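Local coordinates for protein sulfhydryl oxidase 1 (Homo sapiens, PDB 3LLK) that probably uses its bound flavin to oxidise thiols to disulfides with molecular oxygen as electron acceptor, as other sulfhydryl oxidases do, at residues G32-L37 against H159-C164; Q40-L45 against N79-S84; L23-R28 against R116-S121. All blocks are in the same frame, centred on the assembly; numbering follows the deposited sequence.

Contact 1. Residues G32-L37 against H159-C164; sequences GRFPVL and HYFFGC. With FAD (flavin-adenine dinucleotide), chain D.
Phe34 packs against the end of helix 150-161, meeting both the carbonyl oxygen of Tyr160 and the ring of Phe161. From CB, which points at the opposing segment, the side chain turns with CG beside the backbone N and anti to the carbonyl carbon (chi1 -54°). Along one flank of the ring, CD2 comes 3.9 Å from Phe161 CE2, and CE2 follows at 3.7 Å from Phe161 CD2. CE2 and CZ both come up to the backbone oxygen, CZ to 3.3 Å from Tyr160 O, a van der Waals approach to an atom that already accepts a hydrogen bond from Arg41 NE. The planes of the Phe34 and Phe161 rings are nearly perpendicular (88°), with centroids 5.5 Å apart. Leu37 brings its CD2 methyl to the edge of the Phe161 ring, 3.8 Å from CE2 and close to the ring plane. After Phe161, Phe162 turns to the flavin, its CE2 3.7 Å from FAD C8. Arg41 of helix 39-55 adds a cation-pi interaction with Phe34, and Leu37 pairs through its backbone with Ile81; the contact thus sets the loop into strand 36-38, and that strand's start, against helix 150-161, helix 39-55 packing alongside through Arg41.

Contact 2. Residues Q40-L45 against N79-S84; sequences QRLVAL and NKIPYS
The first turns of helix 39-55 lie beside strand 80-82, and the CA atoms of Leu42 and Lys80 are the nearest across the two segments, 7.7 Å apart. This is helix-on-strand packing in the mainly helical N-terminal part of the sulfhydryl oxidase fragment: strand 80-82 pairs antiparallel with strand 36-38, which leads directly into the helix. The helical backbone is regular here, Ala44 N donating to Gln40 O and Leu45 N to Arg41 O, and it presents Leu42 to the strand. The Leu42 side chain extends with CG anti to its own nitrogen (chi1 174°), which carries both methyls across to the strand. CD1 meets the end of Ile81, 3.7 Å from its CD1, while the two side chains cross at about a right angle. Ile81 reaches back in an extended form (chi2 179°), so that its terminal methyl also lies 4.0 Å from Leu42 CD2. Asn79 stands at the exposed border of this otherwise buried apolar patch, and its OD1 accepts a weak hydrogen bond from Gly39 N, just ahead of the helix segment. Its main chain supplies the other surface for the leucine, with Leu42 CD2 resting 3.4 Å from Asn79 O.

Contact 3. Residues L23-R28 against R116-S121; sequences LHYILR and RGFPCS. With FAD (flavin-adenine dinucleotide), chain D.
Tyr25 and Phe118 form an offset stack that joins helix 16-30 to the start of helix 118-134, the helix that begins beside the FAD diphosphate in this Erv1/Alr-like sulfhydryl oxidase fold. Their centroids are 4.2 Å apart and their planes are inclined by 26°. Both side chains leave their helices with CG anti to the backbone N (chi1 -161° for Tyr25 and 178° for Phe118), which brings the two rings together between the helices. The displacement sets Tyr25 CD2 over the centre of the Phe118 ring, and in return Phe118 CB sits over the middle of the tyrosine ring in a CH-pi contact, 4.1 Å from its centroid. Ile26 approaches from another direction, its CG1 at the edge of the Phe118 ring and 3.8 Å from CZ. Behind the stack, Gly117 occupies the N-cap position and Ser121 OG donates to Phe118 O, lying in the carbonyl plane on a lone pair at 2.6 Å. The same turn faces the cofactor: Pro119 CB packs near FAD O3', and Cys120, in a disulfide with Cys108, lies against the diphosphate. Arg116, bent at chi3, donates a hydrogen bond from NE to FAD O2P, at a doubtfully short 2.5 Å.

In the fold
Contact 3 is centred about 9 Å from the centre of the chain, contacts 1 and 2 about 16 and 20 Å. Contact 2 is nevertheless made mostly by buried residues, and contact 1 is partly buried. Contacts 1 and 2 share the two-stranded sheet, and Arg41 of the contact 2 helix packs on the aromatic residues of contact 1. Phe162 packing on Phe118 joins contacts 1 and 3, which touch FAD at the flavin ring and at the ribityl chain and phosphates, respectively. Tyr83 links contact 2 to contact 3 by a probable hydrogen bond to Leu27 O. The chemistry shifts from aliphatic packing in contact 2 through mixed aromatic packing in contact 1 to stacked rings beside a phosphate-binding arginine in contact 3.

Contact 1. Residues G32-L37 against H159-C164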
loop_
_atom_site.group_PDB
_atom_site.type_symbol
_atom_site.label_atom_id
_atom_site.label_comp_id
_atom_site.label_asym_id
_atom_site.label_seq_id
_atom_site.Cartn_x
_atom_site.Cartn_y
_atom_site.Cartn_z
ATOM N N GLY A 32 -14.050 8.670 -0.678
ATOM C CA GLY A 32 -15.298 9.261 -1.148
ATOM C C GLY A 32 -16.552 8.403 -1.021
ATOM O O GLY A 32 -17.641 8.839 -1.385
ATOM N N ARG A 33 -16.411 7.182 -0.509
ATOM C CA ARG A 33 -17.563 6.296 -0.343
ATOM C C ARG A 33 -18.384 6.706 0.879
ATOM O O ARG A 33 -19.529 6.293 1.033
ATOM C CB ARG A 33 -17.097 4.847 -0.148
ATOM C CG ARG A 33 -16.245 4.274 -1.278
ATOM C CD ARG A 33 -17.081 3.914 -2.501
ATOM N NE ARG A 33 -16.268 3.346 -3.578
ATOM C CZ ARG A 33 -16.755 2.918 -4.743
ATOM N NH1 ARG A 33 -18.056 2.989 -4.988
ATOM N NH2 ARG A 33 -15.940 2.420 -5.667
ATOM N N PHE A 34 -17.787 7.515 1.748
ATOM C CA PHE A 34 -18.439 7.947 2.977
ATOM C C PHE A 34 -18.827 9.422 2.941
ATOM O O PHE A 34 -17.959 10.292 2.941
ATOM C CB PHE A 34 -17.500 7.685 4.153
ATOM C CG PHE A 34 -17.018 6.264 4.234
ATOM C CD1 PHE A 34 -17.749 5.301 4.924
ATOM C CD2 PHE A 34 -15.847 5.875 3.589
ATOM C CE1 PHE A 34 -17.318 3.968 4.973
ATOM C CE2 PHE A 34 -15.408 4.546 3.630
ATOM C CZ PHE A 34 -16.144 3.594 4.324
ATOM N N PRO A 35 -20.141 9.720 2.933
ATOM C CA PRO A 35 -20.633 11.108 2.897
ATOM C C PRO A 35 -20.037 11.926 4.030
ATOM O O PRO A 35 -19.829 13.132 3.899
ATOM C CB PRO A 35 -22.153 10.959 3.056
ATOM C CG PRO A 35 -22.429 9.552 2.596
ATOM C CD PRO A 35 -21.252 8.769 3.113
ATOM N N VAL A 36 -19.772 11.269 5.151
ATOM C CA VAL A 36 -19.201 11.965 6.298
ATOM C C VAL A 36 -18.087 11.136 6.918
ATOM O O VAL A 36 -18.234 9.932 7.118
ATOM C CB VAL A 36 -20.286 12.258 7.376
ATOM C CG1 VAL A 36 -19.634 12.739 8.672
ATOM C CG2 VAL A 36 -21.264 13.305 6.861
ATOM N N LEU A 37 -16.971 11.797 7.200
ATOM C CA LEU A 37 -15.802 11.175 7.809
ATOM C C LEU A 37 -15.811 11.579 9.287
ATOM O O LEU A 37 -15.707 12.765 9.617
ATOM C CB LEU A 37 -14.537 11.703 7.131
ATOM C CG LEU A 37 -14.491 11.564 5.609
ATOM C CD1 LEU A 37 -13.391 12.453 5.031
ATOM C CD2 LEU A 37 -14.270 10.111 5.242
ATOM N N HIS A 159 -9.199 -1.437 7.333
ATOM C CA HIS A 159 -10.439 -1.614 8.078
ATOM C C HIS A 159 -11.514 -0.584 7.727
ATOM O O HIS A 159 -12.638 -0.940 7.366
ATOM C CB HIS A 159 -10.158 -1.538 9.583
ATOM C CG HIS A 159 -11.357 -1.831 10.438
ATOM N ND1 HIS A 159 -11.445 -1.435 11.756
ATOM C CD2 HIS A 159 -12.508 -2.491 10.165
ATOM C CE1 HIS A 159 -12.599 -1.837 12.258
ATOM N NE2 HIS A 159 -13.264 -2.481 11.314
ATOM N N TYR A 160 -11.159 0.692 7.820
ATOM C CA TYR A 160 -12.118 1.766 7.572
ATOM C C TYR A 160 -12.367 2.278 6.152
ATOM O O TYR A 160 -13.362 2.966 5.922
ATOM C CB TYR A 160 -11.771 2.946 8.470
ATOM C CG TYR A 160 -12.032 2.670 9.936
ATOM C CD1 TYR A 160 -13.336 2.487 10.409
ATOM C CD2 TYR A 160 -10.977 2.554 10.844
ATOM C CE1 TYR A 160 -13.583 2.193 11.745
ATOM C CE2 TYR A 160 -11.218 2.258 12.195
ATOM C CZ TYR A 160 -12.524 2.077 12.631
ATOM O OH TYR A 160 -12.770 1.751 13.947
ATOM N N PHE A 161 -11.494 1.963 5.199
ATOM C CA PHE A 161 -11.702 2.477 3.844
ATOM C C PHE A 161 -11.581 1.518 2.672
ATOM O O PHE A 161 -12.136 1.778 1.607
ATOM C CB PHE A 161 -10.744 3.644 3.568
ATOM C CG PHE A 161 -11.039 4.882 4.353
ATOM C CD1 PHE A 161 -10.356 5.154 5.527
ATOM C CD2 PHE A 161 -11.984 5.799 3.899
ATOM C CE1 PHE A 161 -10.608 6.331 6.239
ATOM C CE2 PHE A 161 -12.243 6.968 4.599
ATOM C CZ PHE A 161 -11.554 7.238 5.773
ATOM N N PHE A 162 -10.854 0.425 2.839
ATOM C CA PHE A 162 -10.657 -0.478 1.720
ATOM C C PHE A 162 -11.929 -1.091 1.155
ATOM O O PHE A 162 -12.653 -1.805 1.846
ATOM C CB PHE A 162 -9.654 -1.574 2.088
ATOM C CG PHE A 162 -9.191 -2.384 0.911
ATOM C CD1 PHE A 162 -9.088 -1.803 -0.352
ATOM C CD2 PHE A 162 -8.847 -3.718 1.061
ATOM C CE1 PHE A 162 -8.658 -2.532 -1.439
ATOM C CE2 PHE A 162 -8.410 -4.460 -0.028
ATOM C CZ PHE A 162 -8.317 -3.867 -1.282
ATOM N N GLY A 163 -12.171 -0.799 -0.122
ATOM C CA GLY A 163 -13.345 -1.277 -0.829
ATOM C C GLY A 163 -13.745 -2.712 -0.555
ATOM O O GLY A 163 -14.400 -2.993 0.449
ATOM N N CYS A 164 -13.360 -3.623 -1.444
ATOM C CA CYS A 164 -13.710 -5.032 -1.277
ATOM C C CYS A 164 -13.453 -5.562 0.126
ATOM O O CYS A 164 -12.339 -5.961 0.463
ATOM C CB CYS A 164 -12.987 -5.907 -2.317
ATOM S SG CYS A 164 -11.213 -5.595 -2.621
HETATM P PA FAD D . -0.975 -8.384 -5.895
HETATM O O1A FAD D . -1.913 -7.227 -5.894
HETATM O O2A FAD D . -1.100 -9.533 -4.959
HETATM O O5B FAD D . 0.509 -7.888 -5.794
HETATM C C5B FAD D . 0.982 -6.588 -6.156
HETATM C C4B FAD D . 2.399 -6.873 -6.580
HETATM O O4B FAD D . 3.185 -6.759 -5.362
HETATM C C3B FAD D . 2.918 -8.016 -7.479
HETATM O O3B FAD D . 2.756 -7.831 -8.885
HETATM C C2B FAD D . 4.283 -8.137 -6.970
HETATM O O2B FAD D . 5.230 -7.325 -7.593
HETATM C C1B FAD D . 4.220 -7.741 -5.487
HETATM N N9A FAD D . 4.039 -8.749 -4.491
HETATM C C8A FAD D . 3.427 -10.031 -4.514
HETATM N N7A FAD D . 3.478 -10.711 -3.417
HETATM C C5A FAD D . 4.181 -9.853 -2.581
HETATM C C6A FAD D . 4.603 -10.042 -1.251
HETATM N N6A FAD D . 4.388 -11.170 -0.561
HETATM N N1A FAD D . 5.324 -9.052 -0.610
HETATM C C2A FAD D . 5.719 -7.905 -1.227
HETATM N N3A FAD D . 5.305 -7.710 -2.553
HETATM C C4A FAD D . 4.528 -8.731 -3.183
HETATM N N1 FAD D . -8.673 -10.526 -3.067
HETATM C C2 FAD D . -9.542 -11.594 -2.995
HETATM O O2 FAD D . -10.023 -11.994 -4.068
HETATM N N3 FAD D . -9.686 -12.031 -1.685
HETATM C C4 FAD D . -9.072 -11.520 -0.514
HETATM O O4 FAD D . -9.355 -12.018 0.626
HETATM C C4X FAD D . -8.221 -10.449 -0.694
HETATM N N5 FAD D . -7.633 -9.790 0.434
HETATM C C5X FAD D . -6.842 -8.614 0.340
HETATM C C6 FAD D . -6.420 -7.996 1.532
HETATM C C7 FAD D . -5.607 -6.832 1.429
HETATM C C7M FAD D . -5.188 -6.215 2.764
HETATM C C8 FAD D . -5.225 -6.301 0.161
HETATM C C8M FAD D . -4.346 -5.108 -0.156
HETATM C C9 FAD D . -5.692 -6.921 -0.997
HETATM C C9A FAD D . -6.546 -8.056 -1.002
HETATM N N10 FAD D . -7.142 -8.882 -2.085
HETATM C C10 FAD D . -8.012 -9.938 -2.014
HETATM C "C1'" FAD D . -6.654 -8.604 -3.399
HETATM C "C2'" FAD D . -5.455 -9.355 -3.894
HETATM O "O2'" FAD D . -4.496 -9.546 -2.824
HETATM C "C3'" FAD D . -4.708 -8.800 -5.067
HETATM O "O3'" FAD D . -4.327 -7.455 -4.810
HETATM C "C4'" FAD D . -5.285 -8.925 -6.468
HETATM O "O4'" FAD D . -5.888 -10.238 -6.663
HETATM C "C5'" FAD D . -4.429 -8.568 -7.605
HETATM O "O5'" FAD D . -3.361 -9.519 -7.633
HETATM P P FAD D . -2.032 -9.343 -8.417
HETATM O O1P FAD D . -1.774 -10.689 -8.931
HETATM O O2P FAD D . -2.096 -8.271 -9.444
HETATM O O3P FAD D . -0.863 -8.939 -7.386
#

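Contact 2. Residues Q40-L45 against N79-S84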
loop_
_atom_site.group_PDB
_atom_site.type_symbol
_atom_site.label_atom_id
_atom_site.label_comp_id
_atom_site.label_asym_id
_atom_site.label_seq_id
_atom_site.Cartn_x
_atom_site.Cartn_y
_atom_site.Cartn_z
ATOM N N GLN A 40 -13.544 7.013 14.506
ATOM C CA GLN A 40 -12.300 6.312 14.234
ATOM C C GLN A 40 -11.929 6.266 12.756
ATOM O O GLN A 40 -10.758 6.113 12.414
ATOM C CB GLN A 40 -12.370 4.896 14.803
ATOM C CG GLN A 40 -12.326 4.882 16.313
ATOM C CD GLN A 40 -11.225 5.783 16.848
ATOM O OE1 GLN A 40 -10.034 5.481 16.718
ATOM N NE2 GLN A 40 -11.621 6.909 17.439
ATOM N N ARG A 41 -12.921 6.374 11.881
ATOM C CA ARG A 41 -12.634 6.379 10.453
ATOM C C ARG A 41 -11.815 7.630 10.125
ATOM O O ARG A 41 -10.836 7.566 9.373
ATOM C CB ARG A 41 -13.929 6.376 9.630
ATOM C CG ARG A 41 -13.713 6.726 8.170
ATOM C CD ARG A 41 -14.875 6.296 7.279
ATOM N NE ARG A 41 -15.036 4.848 7.239
ATOM C CZ ARG A 41 -15.940 4.173 7.944
ATOM N NH1 ARG A 41 -16.775 4.814 8.752
ATOM N NH2 ARG A 41 -16.019 2.853 7.829
ATOM N N LEU A 42 -12.221 8.765 10.690
ATOM C CA LEU A 42 -11.510 10.013 10.460
ATOM C C LEU A 42 -10.124 9.929 11.089
ATOM O O LEU A 42 -9.153 10.402 10.510
ATOM C CB LEU A 42 -12.286 11.202 11.038
ATOM C CG LEU A 42 -11.568 12.560 10.975
ATOM C CD1 LEU A 42 -11.156 12.880 9.540
ATOM C CD2 LEU A 42 -12.480 13.652 11.535
ATOM N N VAL A 43 -10.031 9.322 12.269
ATOM C CA VAL A 43 -8.737 9.170 12.928
ATOM C C VAL A 43 -7.829 8.311 12.032
ATOM O O VAL A 43 -6.661 8.632 11.820
ATOM C CB VAL A 43 -8.883 8.478 14.312
ATOM C CG1 VAL A 43 -7.494 8.280 14.957
ATOM C CG2 VAL A 43 -9.775 9.324 15.226
ATOM N N ALA A 44 -8.381 7.226 11.500
ATOM C CA ALA A 44 -7.625 6.332 10.632
ATOM C C ALA A 44 -7.129 7.082 9.393
ATOM O O ALA A 44 -5.989 6.897 8.963
ATOM C CB ALA A 44 -8.495 5.128 10.225
ATOM N N LEU A 45 -7.984 7.935 8.828
ATOM C CA LEU A 45 -7.619 8.711 7.648
ATOM C C LEU A 45 -6.460 9.654 7.960
ATOM O O LEU A 45 -5.511 9.758 7.183
ATOM C CB LEU A 45 -8.816 9.519 7.145
ATOM C CG LEU A 45 -8.565 10.494 5.990
ATOM C CD1 LEU A 45 -7.892 9.778 4.831
ATOM C CD2 LEU A 45 -9.884 11.090 5.527
ATOM N N ASN A 79 -15.047 17.035 14.794
ATOM C CA ASN A 79 -14.991 15.586 14.893
ATOM C C ASN A 79 -15.567 14.984 13.613
ATOM O O ASN A 79 -15.326 13.820 13.299
ATOM C CB ASN A 79 -15.794 15.112 16.111
ATOM C CG ASN A 79 -15.532 13.652 16.462
ATOM O OD1 ASN A 79 -15.949 12.732 15.747
ATOM N ND2 ASN A 79 -14.834 13.435 17.574
ATOM N N LYS A 80 -16.321 15.789 12.873
ATOM C CA LYS A 80 -16.939 15.329 11.635
ATOM C C LYS A 80 -16.510 16.196 10.463
ATOM O O LYS A 80 -16.534 17.428 10.543
ATOM C CB LYS A 80 -18.463 15.362 11.766
ATOM C CG LYS A 80 -19.002 14.517 12.911
ATOM C CD LYS A 80 -20.459 14.844 13.235
ATOM C CE LYS A 80 -21.429 14.371 12.156
ATOM N NZ LYS A 80 -21.225 15.061 10.861
ATOM N N ILE A 81 -16.116 15.547 9.372
ATOM C CA ILE A 81 -15.685 16.251 8.170
ATOM C C ILE A 81 -16.474 15.726 6.977
ATOM O O ILE A 81 -16.313 14.572 6.585
ATOM C CB ILE A 81 -14.176 16.030 7.887
ATOM C CG1 ILE A 81 -13.333 16.662 8.999
ATOM C CG2 ILE A 81 -13.808 16.616 6.529
ATOM C CD1 ILE A 81 -11.834 16.486 8.819
ATOM N N PRO A 82 -17.362 16.556 6.404
ATOM C CA PRO A 82 -18.137 16.096 5.248
ATOM C C PRO A 82 -17.181 15.786 4.098
ATOM O O PRO A 82 -16.215 16.525 3.862
ATOM C CB PRO A 82 -19.032 17.294 4.928
ATOM C CG PRO A 82 -19.221 17.958 6.253
ATOM C CD PRO A 82 -17.825 17.878 6.858
ATOM N N TYR A 83 -17.433 14.706 3.373
ATOM C CA TYR A 83 -16.540 14.398 2.272
ATOM C C TYR A 83 -16.501 15.558 1.277
ATOM O O TYR A 83 -15.442 15.876 0.722
ATOM C CB TYR A 83 -16.956 13.125 1.541
ATOM C CG TYR A 83 -15.978 12.794 0.456
ATOM C CD1 TYR A 83 -14.687 12.353 0.771
ATOM C CD2 TYR A 83 -16.293 13.021 -0.884
ATOM C CE1 TYR A 83 -13.734 12.155 -0.222
ATOM C CE2 TYR A 83 -15.345 12.830 -1.888
ATOM C CZ TYR A 83 -14.067 12.400 -1.550
ATOM O OH TYR A 83 -13.122 12.244 -2.534
ATOM N N SER A 84 -17.648 16.192 1.051
ATOM C CA SER A 84 -17.705 17.306 0.103
ATOM C C SER A 84 -16.701 18.389 0.499
ATOM O O SER A 84 -16.088 19.024 -0.358
ATOM C CB SER A 84 -19.133 17.883 0.024
ATOM O OG SER A 84 -19.640 18.233 1.301
#

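Contact 3. Residues L23-R28 against R116-S121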
loop_
_atom_site.group_PDB
_atom_site.type_symbol
_atom_site.label_atom_id
_atom_site.label_comp_id
_atom_site.label_asym_id
_atom_site.label_seq_id
_atom_site.Cartn_x
_atom_site.Cartn_y
_atom_site.Cartn_z
ATOM N N LEU A 23 -2.766 6.675 -4.815
ATOM C CA LEU A 23 -3.122 7.865 -4.036
ATOM C C LEU A 23 -4.404 8.509 -4.575
ATOM O O LEU A 23 -5.306 8.872 -3.819
ATOM C CB LEU A 23 -1.997 8.907 -4.085
ATOM C CG LEU A 23 -0.660 8.595 -3.395
ATOM C CD1 LEU A 23 0.234 9.828 -3.473
ATOM C CD2 LEU A 23 -0.898 8.209 -1.943
ATOM N N HIS A 24 -4.475 8.661 -5.889
ATOM C CA HIS A 24 -5.646 9.271 -6.516
ATOM C C HIS A 24 -6.931 8.501 -6.176
ATOM O O HIS A 24 -7.939 9.081 -5.772
ATOM C CB HIS A 24 -5.471 9.291 -8.032
ATOM C CG HIS A 24 -6.653 9.845 -8.766
ATOM N ND1 HIS A 24 -7.034 11.166 -8.675
ATOM C CD2 HIS A 24 -7.560 9.247 -9.573
ATOM C CE1 HIS A 24 -8.124 11.360 -9.396
ATOM N NE2 HIS A 24 -8.464 10.210 -9.951
ATOM N N TYR A 25 -6.873 7.190 -6.355
ATOM C CA TYR A 25 -8.008 6.317 -6.104
ATOM C C TYR A 25 -8.423 6.355 -4.637
ATOM O O TYR A 25 -9.608 6.356 -4.310
ATOM C CB TYR A 25 -7.646 4.891 -6.511
ATOM C CG TYR A 25 -8.833 4.002 -6.733
ATOM C CD1 TYR A 25 -9.399 3.872 -7.999
ATOM C CD2 TYR A 25 -9.402 3.289 -5.679
ATOM C CE1 TYR A 25 -10.501 3.050 -8.210
ATOM C CE2 TYR A 25 -10.507 2.463 -5.883
ATOM C CZ TYR A 25 -11.047 2.350 -7.149
ATOM O OH TYR A 25 -12.129 1.536 -7.363
ATOM N N ILE A 26 -7.440 6.386 -3.751
ATOM C CA ILE A 26 -7.717 6.438 -2.322
ATOM C C ILE A 26 -8.502 7.694 -1.947
ATOM O O ILE A 26 -9.585 7.615 -1.358
ATOM C CB ILE A 26 -6.393 6.401 -1.500
ATOM C CG1 ILE A 26 -5.813 4.986 -1.525
ATOM C CG2 ILE A 26 -6.638 6.867 -0.081
ATOM C CD1 ILE A 26 -4.362 4.881 -1.051
ATOM N N LEU A 27 -7.956 8.851 -2.311
ATOM C CA LEU A 27 -8.564 10.129 -1.981
ATOM C C LEU A 27 -9.885 10.463 -2.672
ATOM O O LEU A 27 -10.770 11.034 -2.046
ATOM C CB LEU A 27 -7.556 11.256 -2.240
ATOM C CG LEU A 27 -6.233 11.200 -1.456
ATOM C CD1 LEU A 27 -5.224 12.153 -2.094
ATOM C CD2 LEU A 27 -6.459 11.564 0.005
ATOM N N ARG A 28 -10.012 10.114 -3.948
ATOM C CA ARG A 28 -11.216 10.417 -4.717
ATOM C C ARG A 28 -12.281 9.320 -4.718
ATOM O O ARG A 28 -13.477 9.614 -4.840
ATOM C CB ARG A 28 -10.844 10.735 -6.175
ATOM C CG ARG A 28 -9.897 11.913 -6.360
ATOM C CD ARG A 28 -10.585 13.209 -6.007
ATOM N NE ARG A 28 -9.836 14.381 -6.452
ATOM C CZ ARG A 28 -10.254 15.631 -6.275
ATOM N NH1 ARG A 28 -11.409 15.867 -5.662
ATOM N NH2 ARG A 28 -9.532 16.649 -6.719
ATOM N N ARG A 116 -6.573 -7.315 -11.181
ATOM C CA ARG A 116 -5.553 -6.457 -10.607
ATOM C C ARG A 116 -6.015 -5.019 -10.401
ATOM O O ARG A 116 -7.054 -4.767 -9.796
ATOM C CB ARG A 116 -4.322 -6.511 -11.520
ATOM C CG ARG A 116 -3.961 -7.947 -11.936
ATOM C CD ARG A 116 -2.667 -8.025 -12.728
ATOM N NE ARG A 116 -1.498 -7.889 -11.859
ATOM C CZ ARG A 116 -0.392 -7.226 -12.180
ATOM N NH1 ARG A 116 -0.297 -6.628 -13.362
ATOM N NH2 ARG A 116 0.618 -7.156 -11.316
ATOM N N GLY A 117 -5.228 -4.066 -10.881
ATOM C CA GLY A 117 -5.610 -2.677 -10.717
ATOM C C GLY A 117 -5.330 -2.098 -9.340
ATOM O O GLY A 117 -4.275 -2.333 -8.757
ATOM N N PHE A 118 -6.287 -1.346 -8.811
ATOM C CA PHE A 118 -6.114 -0.702 -7.521
ATOM C C PHE A 118 -5.604 -1.614 -6.403
ATOM O O PHE A 118 -4.673 -1.247 -5.704
ATOM C CB PHE A 118 -7.419 -0.028 -7.069
ATOM C CG PHE A 118 -7.322 0.621 -5.717
ATOM C CD1 PHE A 118 -6.451 1.694 -5.505
ATOM C CD2 PHE A 118 -8.071 0.141 -4.647
ATOM C CE1 PHE A 118 -6.327 2.277 -4.246
ATOM C CE2 PHE A 118 -7.954 0.714 -3.380
ATOM C CZ PHE A 118 -7.081 1.785 -3.179
ATOM N N PRO A 119 -6.224 -2.799 -6.211
ATOM C CA PRO A 119 -5.796 -3.730 -5.157
ATOM C C PRO A 119 -4.299 -4.012 -5.253
ATOM O O PRO A 119 -3.597 -4.074 -4.246
ATOM C CB PRO A 119 -6.650 -4.971 -5.425
ATOM C CG PRO A 119 -7.922 -4.383 -5.964
ATOM C CD PRO A 119 -7.403 -3.325 -6.922
ATOM N N CYS A 120 -3.819 -4.167 -6.477
ATOM C CA CYS A 120 -2.403 -4.415 -6.725
ATOM C C CYS A 120 -1.605 -3.187 -6.291
ATOM O O CYS A 120 -0.608 -3.302 -5.578
ATOM C CB CYS A 120 -2.190 -4.692 -8.211
ATOM S SG CYS A 120 -0.490 -4.679 -8.875
ATOM N N SER A 121 -2.067 -2.009 -6.694
ATOM C CA SER A 121 -1.373 -0.780 -6.354
ATOM C C SER A 121 -1.369 -0.507 -4.862
ATOM O O SER A 121 -0.451 0.124 -4.356
ATOM C CB SER A 121 -1.992 0.416 -7.083
ATOM O OG SER A 121 -3.207 0.813 -6.485
HETATM P PA FAD D . -0.975 -8.384 -5.895
HETATM O O1A FAD D . -1.913 -7.227 -5.894
HETATM O O2A FAD D . -1.100 -9.533 -4.959
HETATM O O5B FAD D . 0.509 -7.888 -5.794
HETATM C C5B FAD D . 0.982 -6.588 -6.156
HETATM C C4B FAD D . 2.399 -6.873 -6.580
HETATM O O4B FAD D . 3.185 -6.759 -5.362
HETATM C C3B FAD D . 2.918 -8.016 -7.479
HETATM O O3B FAD D . 2.756 -7.831 -8.885
HETATM C C2B FAD D . 4.283 -8.137 -6.970
HETATM O O2B FAD D . 5.230 -7.325 -7.593
HETATM C C1B FAD D . 4.220 -7.741 -5.487
HETATM N N9A FAD D . 4.039 -8.749 -4.491
HETATM C C8A FAD D . 3.427 -10.031 -4.514
HETATM N N7A FAD D . 3.478 -10.711 -3.417
HETATM C C5A FAD D . 4.181 -9.853 -2.581
HETATM C C6A FAD D . 4.603 -10.042 -1.251
HETATM N N6A FAD D . 4.388 -11.170 -0.561
HETATM N N1A FAD D . 5.324 -9.052 -0.610
HETATM C C2A FAD D . 5.719 -7.905 -1.227
HETATM N N3A FAD D . 5.305 -7.710 -2.553
HETATM C C4A FAD D . 4.528 -8.731 -3.183
HETATM N N1 FAD D . -8.673 -10.526 -3.067
HETATM C C2 FAD D . -9.542 -11.594 -2.995
HETATM O O2 FAD D . -10.023 -11.994 -4.068
HETATM N N3 FAD D . -9.686 -12.031 -1.685
HETATM C C4 FAD D . -9.072 -11.520 -0.514
HETATM O O4 FAD D . -9.355 -12.018 0.626
HETATM C C4X FAD D . -8.221 -10.449 -0.694
HETATM N N5 FAD D . -7.633 -9.790 0.434
HETATM C C5X FAD D . -6.842 -8.614 0.340
HETATM C C6 FAD D . -6.420 -7.996 1.532
HETATM C C7 FAD D . -5.607 -6.832 1.429
HETATM C C7M FAD D . -5.188 -6.215 2.764
HETATM C C8 FAD D . -5.225 -6.301 0.161
HETATM C C8M FAD D . -4.346 -5.108 -0.156
HETATM C C9 FAD D . -5.692 -6.921 -0.997
HETATM C C9A FAD D . -6.546 -8.056 -1.002
HETATM N N10 FAD D . -7.142 -8.882 -2.085
HETATM C C10 FAD D . -8.012 -9.938 -2.014
HETATM C "C1'" FAD D . -6.654 -8.604 -3.399
HETATM C "C2'" FAD D . -5.455 -9.355 -3.894
HETATM O "O2'" FAD D . -4.496 -9.546 -2.824
HETATM C "C3'" FAD D . -4.708 -8.800 -5.067
HETATM O "O3'" FAD D . -4.327 -7.455 -4.810
HETATM C "C4'" FAD D . -5.285 -8.925 -6.468
HETATM O "O4'" FAD D . -5.888 -10.238 -6.663
HETATM C "C5'" FAD D . -4.429 -8.568 -7.605
HETATM O "O5'" FAD D . -3.361 -9.519 -7.633
HETATM P P FAD D . -2.032 -9.343 -8.417
HETATM O O1P FAD D . -1.774 -10.689 -8.931
HETATM O O2P FAD D . -2.096 -8.271 -9.444
HETATM O O3P FAD D . -0.863 -8.939 -7.386
#